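Local coordinates for protein putative deoxyribonuclease yjjV (Escherichia coli, PDB 1ZZM) that probably hydrolyses ester bonds as a TatD-type hydrolase, a TIM-barrel enzyme that binds two divalent metal cations per subunit, at residues Gly158-Val170 / Ser188-Ser201. Residues are numbered along the deposited sequence; the frame is centred on the assembly and turned at random.
Sequences GFSGSLQQAERFV and SKTRDVIAKLPLAS
Val-193 pushes two methyls into different hollows of 158-170. CG2 pushes against the first turn of helix 163-170, reaching 3.4 Å from the backbone N of Leu-163. CG1, swung anti to its own backbone N (chi1 172°), drops between Phe-159, Leu-163 and Ala-166; its 3.5 Å to Ala-166 CB is tighter than usual for two carbons. The axes of the helical segments 163-170 and 190-196 approach to 9.8 Å and run 36° from parallel, and the side chains fill the space between them. Leu-163 slides past Val-193 the opposite way and forks over helix 190-196: CD1 lies 3.9 Å from Val-193 CG1, while CD2 rests on the extended aliphatic chain of Lys-196, which crosses it at about a right angle. Cutting Leu-163 back to alanine is likely to open a gap beside Val-193 CG1 and leave the Lys-196 chain without its apolar support. One turn on, the end of Leu-197 fits against Ala-166, CD2 lying 3.9 Å from its CB, with Glu-167 and Val-170 as further neighbours. Beyond it Val-170 sets CG2 against Ser-201 CB, 3.9 Å away, and Ile-176 of strand 175-178 touches both Val-170 and Leu-197 from the barrel side. At the other end Thr-190 divides its work: CG2 packs on the carbonyl O of Phe-159, and OG1 hydrogen-bonds Ser-160 OG at 3.1 Å. Helices 163-171 and 190-196 come before and after strand 175-178 in the chain of this TIM-barrel fold, and Phe-159 follows metal ligand His-157 closely. The chemistry is thus mostly apolar, with the hydroxyl pair at one end and no salt bridge between the segments, which implies that shape, more than charge, sets how the helices fit.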
loop_
_atom_site.group_PDB
_atom_site.type_symbol
_atom_site.label_atom_id
_atom_site.label_comp_id
_atom_site.label_asym_id
_atom_site.label_seq_id
_atom_site.Cartn_x
_atom_site.Cartn_y
_atom_site.Cartn_z
ATOM N N GLY A 158 4.259 0.171 3.562
ATOM C CA GLY A 158 5.362 1.000 4.036
ATOM C C GLY A 158 5.783 0.691 5.441
ATOM O O GLY A 158 6.097 1.575 6.209
ATOM N N PHE A 159 5.837 -0.589 5.764
ATOM C CA PHE A 159 6.169 -0.994 7.107
ATOM C C PHE A 159 7.510 -0.539 7.672
ATOM O O PHE A 159 8.556 -0.645 7.021
ATOM C CB PHE A 159 6.124 -2.528 7.234
ATOM C CG PHE A 159 6.389 -3.022 8.638
ATOM C CD1 PHE A 159 5.360 -3.096 9.573
ATOM C CD2 PHE A 159 7.689 -3.356 9.040
ATOM C CE1 PHE A 159 5.615 -3.489 10.899
ATOM C CE2 PHE A 159 7.944 -3.750 10.361
ATOM C CZ PHE A 159 6.907 -3.811 11.286
ATOM N N SER A 160 7.460 -0.017 8.888
ATOM C CA SER A 160 8.682 0.327 9.602
ATOM C C SER A 160 8.341 -0.001 11.036
ATOM O O SER A 160 7.329 0.463 11.556
ATOM C CB SER A 160 9.050 1.801 9.508
ATOM O OG SER A 160 10.229 1.994 10.288
ATOM N N GLY A 161 9.168 -0.803 11.681
ATOM C CA GLY A 161 8.858 -1.157 13.054
ATOM C C GLY A 161 9.643 -2.352 13.495
ATOM O O GLY A 161 10.616 -2.692 12.866
ATOM N N SER A 162 9.194 -3.002 14.563
ATOM C CA SER A 162 9.896 -4.144 15.133
ATOM C C SER A 162 9.578 -5.488 14.488
ATOM O O SER A 162 8.572 -5.668 13.797
ATOM C CB SER A 162 9.577 -4.247 16.631
ATOM O OG SER A 162 8.246 -4.715 16.834
ATOM N N LEU A 163 10.452 -6.441 14.732
ATOM C CA LEU A 163 10.237 -7.772 14.198
ATOM C C LEU A 163 8.949 -8.339 14.791
ATOM O O LEU A 163 8.156 -8.970 14.084
ATOM C CB LEU A 163 11.415 -8.664 14.565
ATOM C CG LEU A 163 11.345 -10.085 14.029
ATOM C CD1 LEU A 163 11.194 -10.031 12.563
ATOM C CD2 LEU A 163 12.607 -10.843 14.397
ATOM N N GLN A 164 8.739 -8.152 16.096
ATOM C CA GLN A 164 7.493 -8.690 16.682
ATOM C C GLN A 164 6.250 -8.091 16.027
ATOM O O GLN A 164 5.261 -8.790 15.786
ATOM C CB GLN A 164 7.451 -8.483 18.212
ATOM C CG GLN A 164 6.090 -8.839 18.850
ATOM C CD GLN A 164 5.116 -7.667 18.820
ATOM O OE1 GLN A 164 3.904 -7.845 18.663
ATOM N NE2 GLN A 164 5.639 -6.471 18.984
ATOM N N GLN A 165 6.292 -6.804 15.705
ATOM C CA GLN A 165 5.118 -6.195 15.088
ATOM C C GLN A 165 4.870 -6.758 13.703
ATOM O O GLN A 165 3.723 -7.037 13.351
ATOM C CB GLN A 165 5.269 -4.676 15.035
ATOM C CG GLN A 165 5.198 -4.074 16.429
ATOM C CD GLN A 165 5.581 -2.621 16.453
ATOM O OE1 GLN A 165 6.496 -2.176 15.707
ATOM N NE2 GLN A 165 4.909 -1.853 17.332
ATOM N N ALA A 166 5.939 -6.942 12.925
ATOM C CA ALA A 166 5.806 -7.515 11.582
ATOM C C ALA A 166 5.304 -8.941 11.644
ATOM O O ALA A 166 4.359 -9.302 10.938
ATOM C CB ALA A 166 7.141 -7.473 10.845
ATOM N N GLU A 167 5.927 -9.760 12.492
ATOM C CA GLU A 167 5.522 -11.161 12.612
ATOM C C GLU A 167 4.073 -11.287 13.059
ATOM O O GLU A 167 3.360 -12.161 12.585
ATOM C CB GLU A 167 6.440 -11.918 13.579
ATOM C CG GLU A 167 7.898 -11.934 13.133
ATOM C CD GLU A 167 8.767 -12.813 14.030
ATOM O OE1 GLU A 167 8.529 -12.832 15.257
ATOM O OE2 GLU A 167 9.689 -13.469 13.503
ATOM N N ARG A 168 3.619 -10.402 13.944
ATOM C CA ARG A 168 2.220 -10.463 14.370
ATOM C C ARG A 168 1.288 -10.219 13.186
ATOM O O ARG A 168 0.251 -10.848 13.074
ATOM C CB ARG A 168 1.925 -9.441 15.462
ATOM C CG ARG A 168 0.500 -9.530 16.025
ATOM C CD ARG A 168 0.368 -8.495 17.133
ATOM N NE ARG A 168 -0.939 -8.445 17.773
ATOM C CZ ARG A 168 -1.270 -7.538 18.688
ATOM N NH1 ARG A 168 -0.387 -6.623 19.067
ATOM N NH2 ARG A 168 -2.491 -7.525 19.208
ATOM N N PHE A 169 1.651 -9.291 12.303
ATOM C CA PHE A 169 0.804 -9.035 11.134
ATOM C C PHE A 169 0.830 -10.263 10.207
ATOM O O PHE A 169 -0.199 -10.693 9.685
ATOM C CB PHE A 169 1.327 -7.828 10.350
ATOM C CG PHE A 169 0.996 -6.491 10.974
ATOM C CD1 PHE A 169 -0.291 -6.222 11.461
ATOM C CD2 PHE A 169 1.965 -5.483 11.050
ATOM C CE1 PHE A 169 -0.594 -4.986 12.002
ATOM C CE2 PHE A 169 1.660 -4.236 11.596
ATOM C CZ PHE A 169 0.377 -3.984 12.071
ATOM N N VAL A 170 2.014 -10.826 10.015
ATOM C CA VAL A 170 2.168 -11.986 9.133
ATOM C C VAL A 170 1.370 -13.177 9.688
ATOM O O VAL A 170 0.727 -13.922 8.927
ATOM C CB VAL A 170 3.674 -12.357 9.003
ATOM C CG1 VAL A 170 3.858 -13.660 8.221
ATOM C CG2 VAL A 170 4.403 -11.234 8.273
ATOM N N SER A 188 16.491 3.013 11.313
ATOM C CA SER A 188 15.732 2.037 12.084
ATOM C C SER A 188 16.332 0.667 11.853
ATOM O O SER A 188 17.329 0.519 11.138
ATOM C CB SER A 188 14.246 1.999 11.663
ATOM O OG SER A 188 14.061 1.309 10.429
ATOM N N LYS A 189 15.695 -0.341 12.434
ATOM C CA LYS A 189 16.163 -1.709 12.302
ATOM C C LYS A 189 15.210 -2.478 11.387
ATOM O O LYS A 189 15.146 -3.718 11.407
ATOM C CB LYS A 189 16.224 -2.366 13.683
ATOM C CG LYS A 189 17.140 -1.645 14.671
ATOM C CD LYS A 189 18.548 -1.479 14.105
ATOM C CE LYS A 189 19.162 -2.827 13.729
ATOM N NZ LYS A 189 20.449 -2.676 12.979
ATOM N N THR A 190 14.472 -1.738 10.574
ATOM C CA THR A 190 13.536 -2.381 9.672
ATOM C C THR A 190 14.219 -3.291 8.641
ATOM O O THR A 190 13.651 -4.319 8.221
ATOM C CB THR A 190 12.637 -1.338 8.994
ATOM O OG1 THR A 190 11.898 -0.643 10.000
ATOM C CG2 THR A 190 11.623 -2.025 8.046
ATOM N N ARG A 191 15.445 -2.968 8.245
ATOM C CA ARG A 191 16.130 -3.823 7.282
ATOM C C ARG A 191 16.320 -5.220 7.857
ATOM O O ARG A 191 16.174 -6.216 7.140
ATOM C CB ARG A 191 17.505 -3.238 6.891
ATOM C CG ARG A 191 17.418 -1.911 6.135
ATOM C CD ARG A 191 18.760 -1.148 6.183
ATOM N NE ARG A 191 19.913 -1.923 5.720
ATOM C CZ ARG A 191 20.238 -2.128 4.442
ATOM N NH1 ARG A 191 19.496 -1.626 3.471
ATOM N NH2 ARG A 191 21.330 -2.821 4.124
ATOM N N ASP A 192 16.614 -5.303 9.157
ATOM C CA ASP A 192 16.813 -6.597 9.789
ATOM C C ASP A 192 15.506 -7.389 9.843
ATOM O O ASP A 192 15.518 -8.611 9.733
ATOM C CB ASP A 192 17.373 -6.439 11.211
ATOM C CG ASP A 192 18.817 -5.991 11.219
ATOM O OD1 ASP A 192 19.557 -6.346 10.268
ATOM O OD2 ASP A 192 19.218 -5.297 12.184
ATOM N N VAL A 193 14.383 -6.684 10.004
ATOM C CA VAL A 193 13.068 -7.342 10.049
ATOM C C VAL A 193 12.767 -7.911 8.686
ATOM O O VAL A 193 12.453 -9.099 8.531
ATOM C CB VAL A 193 11.935 -6.318 10.422
ATOM C CG1 VAL A 193 10.524 -6.975 10.273
ATOM C CG2 VAL A 193 12.131 -5.836 11.806
ATOM N N ILE A 194 12.903 -7.063 7.668
ATOM C CA ILE A 194 12.608 -7.495 6.310
ATOM C C ILE A 194 13.518 -8.640 5.871
ATOM O O ILE A 194 13.125 -9.503 5.097
ATOM C CB ILE A 194 12.722 -6.302 5.348
ATOM C CG1 ILE A 194 11.697 -5.260 5.758
ATOM C CG2 ILE A 194 12.472 -6.726 3.913
ATOM C CD1 ILE A 194 10.256 -5.759 5.840
ATOM N N ALA A 195 14.740 -8.662 6.385
ATOM C CA ALA A 195 15.652 -9.749 6.046
ATOM C C ALA A 195 15.169 -11.075 6.631
ATOM O O ALA A 195 15.476 -12.135 6.100
ATOM C CB ALA A 195 17.061 -9.433 6.581
ATOM N N LYS A 196 14.403 -11.030 7.704
ATOM C CA LYS A 196 13.958 -12.263 8.349
ATOM C C LYS A 196 12.569 -12.790 8.010
ATOM O O LYS A 196 12.297 -13.982 8.197
ATOM C CB LYS A 196 14.055 -12.115 9.859
ATOM C CG LYS A 196 15.410 -11.640 10.334
ATOM C CD LYS A 196 15.383 -11.342 11.824
ATOM C CE LYS A 196 16.663 -10.634 12.269
ATOM N NZ LYS A 196 16.610 -10.278 13.715
ATOM N N LEU A 197 11.685 -11.923 7.541
ATOM C CA LEU A 197 10.326 -12.384 7.230
ATOM C C LEU A 197 10.300 -13.398 6.090
ATOM O O LEU A 197 11.197 -13.426 5.254
ATOM C CB LEU A 197 9.437 -11.184 6.862
ATOM C CG LEU A 197 9.250 -10.095 7.957
ATOM C CD1 LEU A 197 8.463 -8.875 7.391
ATOM C CD2 LEU A 197 8.503 -10.702 9.154
ATOM N N PRO A 198 9.264 -14.257 6.059
ATOM C CA PRO A 198 9.083 -15.280 5.014
ATOM C C PRO A 198 8.947 -14.521 3.696
ATOM O O PRO A 198 8.240 -13.506 3.630
ATOM C CB PRO A 198 7.753 -15.918 5.357
ATOM C CG PRO A 198 7.636 -15.728 6.868
ATOM C CD PRO A 198 8.238 -14.352 7.110
ATOM N N LEU A 199 9.587 -15.013 2.649
ATOM C CA LEU A 199 9.503 -14.334 1.363
ATOM C C LEU A 199 8.061 -14.155 0.853
ATOM O O LEU A 199 7.765 -13.193 0.138
ATOM C CB LEU A 199 10.299 -15.111 0.315
ATOM C CG LEU A 199 10.640 -14.379 -0.984
ATOM C CD1 LEU A 199 11.265 -13.001 -0.653
ATOM C CD2 LEU A 199 11.657 -15.221 -1.783
ATOM N N ALA A 200 7.177 -15.089 1.202
ATOM C CA ALA A 200 5.797 -15.026 0.739
ATOM C C ALA A 200 5.035 -13.920 1.409
ATOM O O ALA A 200 3.917 -13.619 1.007
ATOM C CB ALA A 200 5.084 -16.360 0.989
ATOM N N SER A 201 5.621 -13.282 2.428
ATOM C CA SER A 201 4.854 -12.226 3.083
ATOM C C SER A 201 5.133 -10.805 2.562
ATOM O O SER A 201 4.459 -9.861 2.964
ATOM C CB SER A 201 5.130 -12.236 4.581
ATOM O OG SER A 201 6.362 -11.622 4.861
#